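Long-range contacts in ricin B-related lectin (Polyporus squamosus, PDB 5MUA), which probably binds carbohydrate, holding galactose in a ricin-type lectin domain, and carries a calcium-binding, papain-like protease domain that takes up the inhibitor E-64: residues P164-D169 against Y279-G284; D210-F215 against A247-W252; G177-L182 against A233-L238. All blocks are in the same frame, centred on the assembly; numbering follows the deposited sequence.

Interaction 1 (P164-D169 against Y279-G284)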
loop_
_atom_site.group_PDB
_atom_site.type_symbol
_atom_site.label_atom_id
_atom_site.label_comp_id
_atom_site.label_asym_id
_atom_site.label_seq_id
_atom_site.Cartn_x
_atom_site.Cartn_y
_atom_site.Cartn_z
ATOM N N PRO B 164 -2.206 24.734 -4.125
ATOM C CA PRO B 164 -3.311 25.407 -3.504
ATOM C C PRO B 164 -4.240 24.418 -2.761
ATOM O O PRO B 164 -5.257 24.837 -2.295
ATOM C CB PRO B 164 -4.101 26.011 -4.704
ATOM C CG PRO B 164 -3.791 25.121 -5.816
ATOM C CD PRO B 164 -2.382 24.622 -5.585
ATOM N N ALA B 165 -3.859 23.153 -2.610
ATOM C CA ALA B 165 -4.853 22.127 -2.182
ATOM C C ALA B 165 -4.600 21.679 -0.737
ATOM O O ALA B 165 -4.952 20.539 -0.418
ATOM C CB ALA B 165 -4.763 20.942 -3.159
ATOM N N LEU B 166 -3.961 22.505 0.101
ATOM C CA LEU B 166 -3.602 22.112 1.456
ATOM C C LEU B 166 -4.358 22.923 2.505
ATOM O O LEU B 166 -4.629 24.116 2.318
ATOM C CB LEU B 166 -2.145 22.378 1.715
ATOM C CG LEU B 166 -1.232 21.837 0.660
ATOM C CD1 LEU B 166 0.181 22.263 1.034
ATOM C CD2 LEU B 166 -1.348 20.355 0.456
ATOM N N ARG B 167 -4.674 22.266 3.609
ATOM C CA ARG B 167 -5.099 22.914 4.828
ATOM C C ARG B 167 -3.882 23.504 5.530
ATOM O O ARG B 167 -2.746 23.093 5.281
ATOM C CB ARG B 167 -5.754 21.858 5.782
ATOM C CG ARG B 167 -7.020 21.230 5.194
ATOM C CD ARG B 167 -7.510 19.959 5.934
ATOM N NE ARG B 167 -7.422 20.153 7.376
ATOM C CZ ARG B 167 -8.418 20.509 8.172
ATOM N NH1 ARG B 167 -9.646 20.674 7.703
ATOM N NH2 ARG B 167 -8.176 20.704 9.458
ATOM N N GLN B 168 -4.140 24.396 6.464
ATOM C CA GLN B 168 -3.116 25.034 7.324
ATOM C C GLN B 168 -2.363 24.061 8.143
ATOM O O GLN B 168 -1.192 24.256 8.425
ATOM C CB GLN B 168 -3.712 26.121 8.280
ATOM C CG GLN B 168 -4.256 27.333 7.570
ATOM C CD GLN B 168 -4.311 28.680 8.389
ATOM O OE1 GLN B 168 -4.926 28.804 9.476
ATOM N NE2 GLN B 168 -3.667 29.711 7.815
ATOM N N ASP B 169 -3.029 22.982 8.520
ATOM C CA ASP B 169 -2.434 21.977 9.341
ATOM C C ASP B 169 -1.793 20.821 8.582
ATOM O O ASP B 169 -1.395 19.787 9.194
ATOM C CB ASP B 169 -3.483 21.455 10.369
ATOM C CG ASP B 169 -4.656 20.730 9.730
ATOM O OD1 ASP B 169 -4.811 20.638 8.499
ATOM O OD2 ASP B 169 -5.517 20.197 10.479
ATOM N N TYR B 279 -11.274 18.900 -2.062
ATOM C CA TYR B 279 -10.686 18.524 -0.758
ATOM C C TYR B 279 -9.460 19.290 -0.505
ATOM O O TYR B 279 -8.676 19.591 -1.447
ATOM C CB TYR B 279 -10.405 17.022 -0.657
ATOM C CG TYR B 279 -11.680 16.185 -0.731
ATOM C CD1 TYR B 279 -12.550 16.115 0.357
ATOM C CD2 TYR B 279 -11.993 15.466 -1.858
ATOM C CE1 TYR B 279 -13.713 15.377 0.275
ATOM C CE2 TYR B 279 -13.154 14.703 -1.928
ATOM C CZ TYR B 279 -14.006 14.696 -0.881
ATOM O OH TYR B 279 -15.146 13.941 -0.934
ATOM N N LYS B 280 -9.223 19.556 0.774
ATOM C CA LYS B 280 -8.014 20.203 1.188
ATOM C C LYS B 280 -7.301 19.266 2.123
ATOM O O LYS B 280 -7.904 18.757 3.095
ATOM C CB LYS B 280 -8.261 21.586 1.809
ATOM C CG LYS B 280 -8.951 22.587 0.886
ATOM C CD LYS B 280 -7.999 23.069 -0.237
ATOM C CE LYS B 280 -8.721 23.758 -1.387
ATOM N NZ LYS B 280 -9.455 24.952 -0.917
ATOM N N ALA B 281 -6.042 19.006 1.804
ATOM C CA ALA B 281 -5.249 17.986 2.482
ATOM C C ALA B 281 -4.744 18.343 3.870
ATOM O O ALA B 281 -4.296 19.465 4.125
ATOM C CB ALA B 281 -4.116 17.496 1.579
ATOM N N TYR B 282 -4.873 17.389 4.791
ATOM C CA TYR B 282 -4.222 17.494 6.078
ATOM C C TYR B 282 -3.042 16.583 6.238
ATOM O O TYR B 282 -2.188 16.800 7.129
ATOM C CB TYR B 282 -5.195 17.366 7.239
ATOM C CG TYR B 282 -5.993 16.095 7.276
ATOM C CD1 TYR B 282 -5.495 14.933 7.929
ATOM C CD2 TYR B 282 -7.288 16.046 6.758
ATOM C CE1 TYR B 282 -6.219 13.770 7.954
ATOM C CE2 TYR B 282 -8.019 14.857 6.811
ATOM C CZ TYR B 282 -7.488 13.730 7.456
ATOM O OH TYR B 282 -8.205 12.555 7.509
ATOM N N PHE B 283 -2.940 15.574 5.379
ATOM C CA PHE B 283 -1.899 14.580 5.448
ATOM C C PHE B 283 -1.451 14.211 4.026
ATOM O O PHE B 283 -2.264 13.990 3.144
ATOM C CB PHE B 283 -2.370 13.354 6.234
ATOM C CG PHE B 283 -1.623 12.121 5.935
ATOM C CD1 PHE B 283 -0.299 12.011 6.267
ATOM C CD2 PHE B 283 -2.242 11.050 5.309
ATOM C CE1 PHE B 283 0.414 10.860 5.962
ATOM C CE2 PHE B 283 -1.529 9.887 5.024
ATOM C CZ PHE B 283 -0.178 9.818 5.314
ATOM N N GLY B 284 -0.155 14.189 3.813
ATOM C CA GLY B 284 0.416 13.608 2.618
ATOM C C GLY B 284 1.611 12.698 2.840
ATOM O O GLY B 284 2.400 12.916 3.733
HETATM O O HOH W 1 -6.241 18.251 -1.709
HETATM O O HOH W 2 -2.266 17.359 9.996
#
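A bend at chi3 (43°) swings the far half of Arg167 alongside Tyr282, whose own CG sits between backbone N and carbonyl carbon (chi1 58°), and the two side chains then lie side by side, pointing the same way. Arg167 NE comes to 3.6 Å from Tyr282 CB, and Arg167 CD meets the edge of the ring, 4.0 Å from Tyr282 CD2. The guanidinium stands nearly perpendicular to the ring, with 87° between the planes. What fixes the rotation of the guanidinium is Asp169, gripped side-on: Arg167 NE reaches Asp169 OD1 at 2.9 Å on its syn side, while Arg167 NH2 bonds Asp169 OD2 from above the carboxylate plane. Asp169 OD1 in turn rests 3.5 Å from Tyr282 CB, which places the salt bridge across the root of the tyrosine.

Alongside the salt bridge, the backbones form a short parallel bridge, Leu166 beside Ala281. Ala281 N donates to Ala165 O at 2.9 Å, and Arg167 N returns a bond of 2.9 Å to Ala281 O. Leu166 CD2 packs on Ala281 CB at 4.1 Å. One water donates to both Ala165 O and Tyr279 O, another to both Asp169 O and Tyr282 O. The bend at chi2 folds Lys280 CD back over Ala165.

Around this edge, strand 280-285 runs between strand 170-173, its parallel partner, and the antiparallel strand 233-243, where Tyr282 and Phe283 together face Phe240 as a classic beta bulge. Tyr282 also touches E64, and Phe283 stacks on Tyr173 of the second subunit, so the strand serves both the inhibitor pocket and the dimer interface.

Interaction 2 (D210-F215 against A247-W252). With CA (calcium ion), chain H; E64 (N-[N-[1-hydroxycarboxyethyl-carbonyl]leucylamino-butyl]-guanidine), chain K.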
loop_
_atom_site.group_PDB
_atom_site.type_symbol
_atom_site.label_atom_id
_atom_site.label_comp_id
_atom_site.label_asym_id
_atom_site.label_seq_id
_atom_site.Cartn_x
_atom_site.Cartn_y
_atom_site.Cartn_z
ATOM N N ASP B 210 -8.552 2.592 1.698
ATOM C CA ASP B 210 -8.014 1.340 1.197
ATOM C C ASP B 210 -7.659 1.466 -0.297
ATOM O O ASP B 210 -6.621 1.041 -0.718
ATOM C CB ASP B 210 -8.992 0.211 1.454
ATOM C CG ASP B 210 -9.248 0.051 2.924
ATOM O OD1 ASP B 210 -8.293 -0.371 3.614
ATOM O OD2 ASP B 210 -10.334 0.476 3.366
ATOM N N PHE B 211 -8.557 2.087 -1.070
ATOM C CA PHE B 211 -8.267 2.334 -2.476
ATOM C C PHE B 211 -6.982 3.112 -2.608
ATOM O O PHE B 211 -6.150 2.712 -3.443
ATOM C CB PHE B 211 -9.392 3.091 -3.158
ATOM C CG PHE B 211 -10.592 2.228 -3.482
ATOM C CD1 PHE B 211 -10.655 1.516 -4.672
ATOM C CD2 PHE B 211 -11.632 2.082 -2.559
ATOM C CE1 PHE B 211 -11.713 0.691 -4.953
ATOM C CE2 PHE B 211 -12.720 1.274 -2.841
ATOM C CZ PHE B 211 -12.741 0.548 -4.041
ATOM N N ALA B 212 -6.805 4.188 -1.833
ATOM C CA ALA B 212 -5.645 5.034 -1.984
ATOM C C ALA B 212 -4.326 4.350 -1.524
ATOM O O ALA B 212 -3.259 4.454 -2.134
ATOM C CB ALA B 212 -5.860 6.390 -1.326
ATOM N N THR B 213 -4.444 3.622 -0.434
ATOM C CA THR B 213 -3.266 2.920 0.105
ATOM C C THR B 213 -2.888 1.761 -0.779
ATOM O O THR B 213 -1.707 1.547 -1.015
ATOM C CB THR B 213 -3.541 2.439 1.550
ATOM O OG1 THR B 213 -3.693 3.576 2.348
ATOM C CG2 THR B 213 -2.338 1.631 2.123
ATOM N N VAL B 214 -3.853 0.959 -1.228
ATOM C CA VAL B 214 -3.592 -0.181 -2.046
ATOM C C VAL B 214 -3.004 0.309 -3.401
ATOM O O VAL B 214 -2.058 -0.306 -3.884
ATOM C CB VAL B 214 -4.829 -1.100 -2.252
ATOM C CG1 VAL B 214 -4.588 -2.158 -3.316
ATOM C CG2 VAL B 214 -5.167 -1.788 -0.930
ATOM N N PHE B 215 -3.588 1.351 -3.988
ATOM C CA PHE B 215 -3.038 1.857 -5.264
ATOM C C PHE B 215 -1.571 2.279 -5.099
ATOM O O PHE B 215 -0.730 1.914 -5.972
ATOM C CB PHE B 215 -3.892 2.951 -5.911
ATOM C CG PHE B 215 -3.374 3.376 -7.255
ATOM C CD1 PHE B 215 -3.223 2.426 -8.245
ATOM C CD2 PHE B 215 -3.000 4.689 -7.490
ATOM C CE1 PHE B 215 -2.702 2.775 -9.494
ATOM C CE2 PHE B 215 -2.451 5.040 -8.711
ATOM C CZ PHE B 215 -2.377 4.083 -9.709
ATOM N N ALA B 247 -14.658 13.837 4.438
ATOM C CA ALA B 247 -13.233 13.611 4.278
ATOM C C ALA B 247 -12.968 12.487 3.321
ATOM O O ALA B 247 -13.771 11.532 3.232
ATOM C CB ALA B 247 -12.582 13.363 5.611
ATOM N N HIS B 248 -11.797 12.534 2.634
ATOM C CA HIS B 248 -11.575 11.563 1.540
ATOM C C HIS B 248 -10.107 11.343 1.394
ATOM O O HIS B 248 -9.340 12.274 1.620
ATOM C CB HIS B 248 -12.147 12.150 0.198
ATOM C CG HIS B 248 -12.227 11.192 -0.956
ATOM N ND1 HIS B 248 -13.043 10.080 -1.000
ATOM C CD2 HIS B 248 -11.623 11.226 -2.150
ATOM C CE1 HIS B 248 -12.905 9.454 -2.143
ATOM N NE2 HIS B 248 -12.027 10.128 -2.858
ATOM N N ALA B 249 -9.770 10.112 0.985
ATOM C CA ALA B 249 -8.428 9.690 0.663
ATOM C C ALA B 249 -8.275 9.510 -0.812
ATOM O O ALA B 249 -9.144 8.962 -1.457
ATOM C CB ALA B 249 -8.032 8.377 1.369
ATOM N N TYR B 250 -7.118 9.939 -1.338
ATOM C CA TYR B 250 -6.905 9.954 -2.799
ATOM C C TYR B 250 -5.418 10.033 -3.031
ATOM O O TYR B 250 -4.596 10.091 -2.062
ATOM C CB TYR B 250 -7.637 11.166 -3.500
ATOM C CG TYR B 250 -7.506 12.464 -2.747
ATOM C CD1 TYR B 250 -8.271 12.712 -1.592
ATOM C CD2 TYR B 250 -6.598 13.434 -3.121
ATOM C CE1 TYR B 250 -8.121 13.875 -0.842
ATOM C CE2 TYR B 250 -6.427 14.617 -2.378
ATOM C CZ TYR B 250 -7.199 14.857 -1.254
ATOM O OH TYR B 250 -7.035 16.008 -0.530
ATOM N N ASN B 251 -5.052 9.925 -4.284
ATOM C CA ASN B 251 -3.633 9.915 -4.643
ATOM C C ASN B 251 -3.259 11.205 -5.411
ATOM O O ASN B 251 -4.111 11.985 -5.817
ATOM C CB ASN B 251 -3.320 8.683 -5.482
ATOM C CG ASN B 251 -3.576 7.377 -4.726
ATOM O OD1 ASN B 251 -4.538 6.660 -4.988
ATOM N ND2 ASN B 251 -2.706 7.081 -3.798
ATOM N N TRP B 252 -1.956 11.399 -5.624
ATOM C CA TRP B 252 -1.487 12.596 -6.256
ATOM C C TRP B 252 -0.116 12.391 -6.872
ATOM O O TRP B 252 0.656 11.501 -6.457
ATOM C CB TRP B 252 -1.446 13.764 -5.338
ATOM C CG TRP B 252 -0.505 13.632 -4.140
ATOM C CD1 TRP B 252 -0.821 13.102 -2.908
ATOM C CD2 TRP B 252 0.850 14.088 -4.041
ATOM N NE1 TRP B 252 0.291 13.183 -2.066
ATOM C CE2 TRP B 252 1.304 13.819 -2.734
ATOM C CE3 TRP B 252 1.737 14.693 -4.949
ATOM C CZ2 TRP B 252 2.599 14.064 -2.340
ATOM C CZ3 TRP B 252 3.007 14.987 -4.524
ATOM C CH2 TRP B 252 3.424 14.695 -3.235
HETATM CA CA CA H . -10.803 1.555 5.481
HETATM C C1 E64 K . -14.469 7.453 1.211
HETATM O O1 E64 K . -14.700 6.257 1.055
HETATM O O2 E64 K . -14.858 8.362 0.410
HETATM C C2 E64 K . -13.591 7.863 2.323
HETATM C C3 E64 K . -13.991 7.117 3.598
HETATM O O3 E64 K . -15.221 7.781 3.839
HETATM C C4 E64 K . -13.053 7.348 4.725
HETATM O O4 E64 K . -12.224 6.548 5.015
HETATM N N1 E64 K . -13.096 8.494 5.322
HETATM C C6 E64 K . -12.253 8.895 6.439
HETATM C C7 E64 K . -11.115 9.872 6.213
HETATM C C8 E64 K . -10.194 9.513 5.056
HETATM C C9 E64 K . -9.296 8.337 5.445
HETATM C C10 E64 K . -9.393 10.706 4.750
HETATM C C11 E64 K . -12.955 9.076 7.766
HETATM O O5 E64 K . -13.464 10.170 7.952
HETATM N N2 E64 K . -13.019 8.123 8.663
HETATM C C12 E64 K . -13.501 8.311 10.046
HETATM C C13 E64 K . -12.377 8.009 11.029
HETATM C C14 E64 K . -12.786 8.004 12.524
HETATM C C15 E64 K . -11.950 9.015 13.306
HETATM N N3 E64 K . -12.058 8.707 14.736
HETATM C C16 E64 K . -11.361 9.271 15.708
HETATM N N4 E64 K . -10.572 10.335 15.465
HETATM N N5 E64 K . -11.417 8.712 16.961
HETATM O O HOH W 3 -9.165 -0.225 6.080
#
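Asn251 reaches from the strand to the helix at Ala212 and Phe215. Its CB points toward helix 208-226, and Asn251 CG then arrives at the edge of the Phe215 ring, 3.9 Å from Phe215 CD2. There the amide forks. Asn251 OD1 lies near the ring plane, 3.5 Å from Phe215 CD2, and has no hydrogen-bond partner in the model although it is buried. Asn251 ND2 donates almost straight (174°) to Ala212 O at 3.2 Å; that oxygen lies in the amide plane, and a second bond from ND2 goes to Gly237 O on the neighbouring strand.

Small residues let the axes of 210-215 and 247-252 come within 6.9 Å: Ala212 CB sits 4.0 Å from Ala249 CB, and Tyr250 turns its side chain away. At the N-terminal end of the helix segment, Asp210 OD2 binds calcium at 2.4 Å, in a site shared with Glu204, Asp207, Asp209 and Asp176 of the second subunit. His248 ND1 donates to O2 of E64 at 2.9 Å, its NE2 being held by Glu266.

Cys208 at the helix start and His248 both line the E64 pocket, consistent with the cysteine and histidine of papain-like proteases. The chemistry thus divides: alanine packing and a single ND2 bond join helix and strand, leaving buried OD1 without a hydrogen bond, while calcium is bound at the start of the helix and the inhibitor at the start of the strand, beside it.

Interaction 3 (G177-L182 against A233-L238)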
loop_
_atom_site.group_PDB
_atom_site.type_symbol
_atom_site.label_atom_id
_atom_site.label_comp_id
_atom_site.label_asym_id
_atom_site.label_seq_id
_atom_site.Cartn_x
_atom_site.Cartn_y
_atom_site.Cartn_z
ATOM N N GLY B 177 14.648 9.659 -1.963
ATOM C CA GLY B 177 15.439 10.812 -2.402
ATOM C C GLY B 177 15.275 11.262 -3.842
ATOM O O GLY B 177 15.439 12.450 -4.122
ATOM N N LEU B 178 15.065 10.324 -4.765
ATOM C CA LEU B 178 15.025 10.616 -6.179
ATOM C C LEU B 178 13.835 9.899 -6.736
ATOM O O LEU B 178 13.687 8.687 -6.532
ATOM C CB LEU B 178 16.283 10.088 -6.877
ATOM C CG LEU B 178 16.329 10.372 -8.394
ATOM C CD1 LEU B 178 16.369 11.879 -8.682
ATOM C CD2 LEU B 178 17.497 9.613 -9.076
ATOM N N TYR B 179 12.961 10.662 -7.365
ATOM C CA TYR B 179 11.721 10.099 -7.903
ATOM C C TYR B 179 11.650 10.139 -9.433
ATOM O O TYR B 179 11.883 11.198 -10.028
ATOM C CB TYR B 179 10.538 10.883 -7.361
ATOM C CG TYR B 179 10.301 10.661 -5.921
ATOM C CD1 TYR B 179 9.574 9.596 -5.491
ATOM C CD2 TYR B 179 10.942 11.477 -4.940
ATOM C CE1 TYR B 179 9.365 9.354 -4.134
ATOM C CE2 TYR B 179 10.685 11.283 -3.583
ATOM C CZ TYR B 179 9.896 10.199 -3.193
ATOM O OH TYR B 179 9.674 9.965 -1.869
ATOM N N LEU B 180 11.191 9.049 -10.034
ATOM C CA LEU B 180 10.696 9.049 -11.427
ATOM C C LEU B 180 9.271 9.567 -11.448
ATOM O O LEU B 180 8.418 9.158 -10.648
ATOM C CB LEU B 180 10.745 7.693 -12.089
ATOM C CG LEU B 180 10.134 7.564 -13.503
ATOM C CD1 LEU B 180 10.993 8.460 -14.425
ATOM C CD2 LEU B 180 10.232 6.098 -13.943
ATOM N N VAL B 181 9.029 10.491 -12.344
ATOM C CA VAL B 181 7.685 11.042 -12.544
ATOM C C VAL B 181 7.091 10.216 -13.677
ATOM O O VAL B 181 7.594 10.194 -14.806
ATOM C CB VAL B 181 7.730 12.550 -12.930
ATOM C CG1 VAL B 181 6.360 13.076 -13.351
ATOM C CG2 VAL B 181 8.305 13.402 -11.814
ATOM N N LEU B 182 5.972 9.536 -13.387
ATOM C CA LEU B 182 5.319 8.696 -14.362
ATOM C C LEU B 182 4.436 9.485 -15.292
ATOM O O LEU B 182 3.939 10.542 -14.922
ATOM C CB LEU B 182 4.402 7.684 -13.636
ATOM C CG LEU B 182 5.240 6.772 -12.729
ATOM C CD1 LEU B 182 4.249 5.983 -11.896
ATOM C CD2 LEU B 182 6.167 5.830 -13.504
ATOM N N ALA B 233 12.847 5.988 -6.811
ATOM C CA ALA B 233 11.519 5.490 -6.522
ATOM C C ALA B 233 10.581 6.090 -7.495
ATOM O O ALA B 233 10.928 7.004 -8.237
ATOM C CB ALA B 233 11.107 5.880 -5.095
ATOM N N LEU B 234 9.377 5.548 -7.511
ATOM C CA LEU B 234 8.291 6.088 -8.320
ATOM C C LEU B 234 7.423 7.003 -7.485
ATOM O O LEU B 234 6.966 6.612 -6.382
ATOM C CB LEU B 234 7.441 4.940 -8.895
ATOM C CG LEU B 234 8.119 3.853 -9.752
ATOM C CD1 LEU B 234 7.090 2.940 -10.349
ATOM C CD2 LEU B 234 9.051 4.371 -10.838
ATOM N N LEU B 235 7.162 8.215 -7.970
ATOM C CA LEU B 235 6.292 9.148 -7.254
ATOM C C LEU B 235 4.852 8.711 -7.296
ATOM O O LEU B 235 4.288 8.601 -8.346
ATOM C CB LEU B 235 6.376 10.578 -7.817
ATOM C CG LEU B 235 5.520 11.619 -7.052
ATOM C CD1 LEU B 235 5.840 11.697 -5.559
ATOM C CD2 LEU B 235 5.620 12.960 -7.708
ATOM N N CYS B 236 4.288 8.401 -6.116
ATOM C CA CYS B 236 2.859 8.150 -6.044
ATOM C C CYS B 236 2.446 8.642 -4.665
ATOM O O CYS B 236 2.688 7.990 -3.683
ATOM C CB CYS B 236 2.526 6.663 -6.188
ATOM S SG CYS B 236 0.741 6.352 -6.092
ATOM N N GLY B 237 1.835 9.787 -4.623
ATOM C CA GLY B 237 1.390 10.376 -3.354
ATOM C C GLY B 237 0.101 9.789 -2.805
ATOM O O GLY B 237 -0.775 9.336 -3.570
ATOM N N LEU B 238 0.037 9.802 -1.494
ATOM C CA LEU B 238 -1.191 9.544 -0.707
ATOM C C LEU B 238 -1.579 10.850 -0.023
ATOM O O LEU B 238 -0.686 11.552 0.512
ATOM C CB LEU B 238 -0.966 8.456 0.329
ATOM C CG LEU B 238 -2.113 8.142 1.302
ATOM C CD1 LEU B 238 -3.325 7.663 0.515
ATOM C CD2 LEU B 238 -1.681 7.024 2.202
#
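The Tyr179 ring has Leu235 CD1 over one face, 4.3 Å above the plane and offset toward the rim. Its edge meets backbone, with Tyr179 CD1 3.7 Å from Leu235 N and the carbonyl carbon of Leu234 also near the ring plane, while Ala233 CB comes in obliquely, 4.0 Å from Tyr179 CE1. The ring therefore packs along the partner chain in a parallel pairing, strand 178-180 beside the first part of strand 233-243, within the papain-like part of the protein. A chi1 of -70° sets CG beside the backbone N, and the hydroxyl ends at Asp176, where OH is hydrogen-bonded to the backbone N of that calcium ligand.

Tyr179 and Ala233 share one face of the pair; Leu180 and Leu234 share the other. There the two leucines lie side by side, and Leu182 crosses Leu234 at about a right angle, though Leu234 is modelled in two conformers and the detail of both methyl contacts is doubtful. Trp222 of helix 208-226 touches both Leu182 and Leu234.

Strand 178-180 is flanked on its other edge by the antiparallel strand 144-152, and Glu204 of the second subunit accepts from the backbone N atoms of Gly177 and Leu178. The Ala233 side chain comes within about 4 Å of a bound calcium ion, so the pairing begins right beside the metal site.

Backbone bonds run the length of the pairing. Ala233 N donates to Leu178 O at 2.8 Å, and Ala233 O receives Leu180 N at 2.7 Å, so one alanine is held from both ends. The last rung is Leu235 N to Leu180 O, 3.1 Å and nearly straight at 178°, with the donor in the carbonyl plane.

Strand 233-243 ties the three contacts together: interaction 3 uses its first half, strand 280-285 of interaction 1 pairs with it antiparallel, and strand 246-255 of interaction 2 follows it as a hairpin partner. The centres of interactions 1 and 2 lie 14 Å apart. Those of interactions 2 and 3 are separated by 16 Å, and those of interactions 1 and 3 by 19 Å. Along the chain, 164-169 and 279-284 enclose the other two, whose segments alternate. Tyr279 packs on His248, and Phe283 on Leu238, so the enclosing pair touches both inner ones. All three reach the second subunit, consistent with calcium and inhibitor sites that are completed across the dimer.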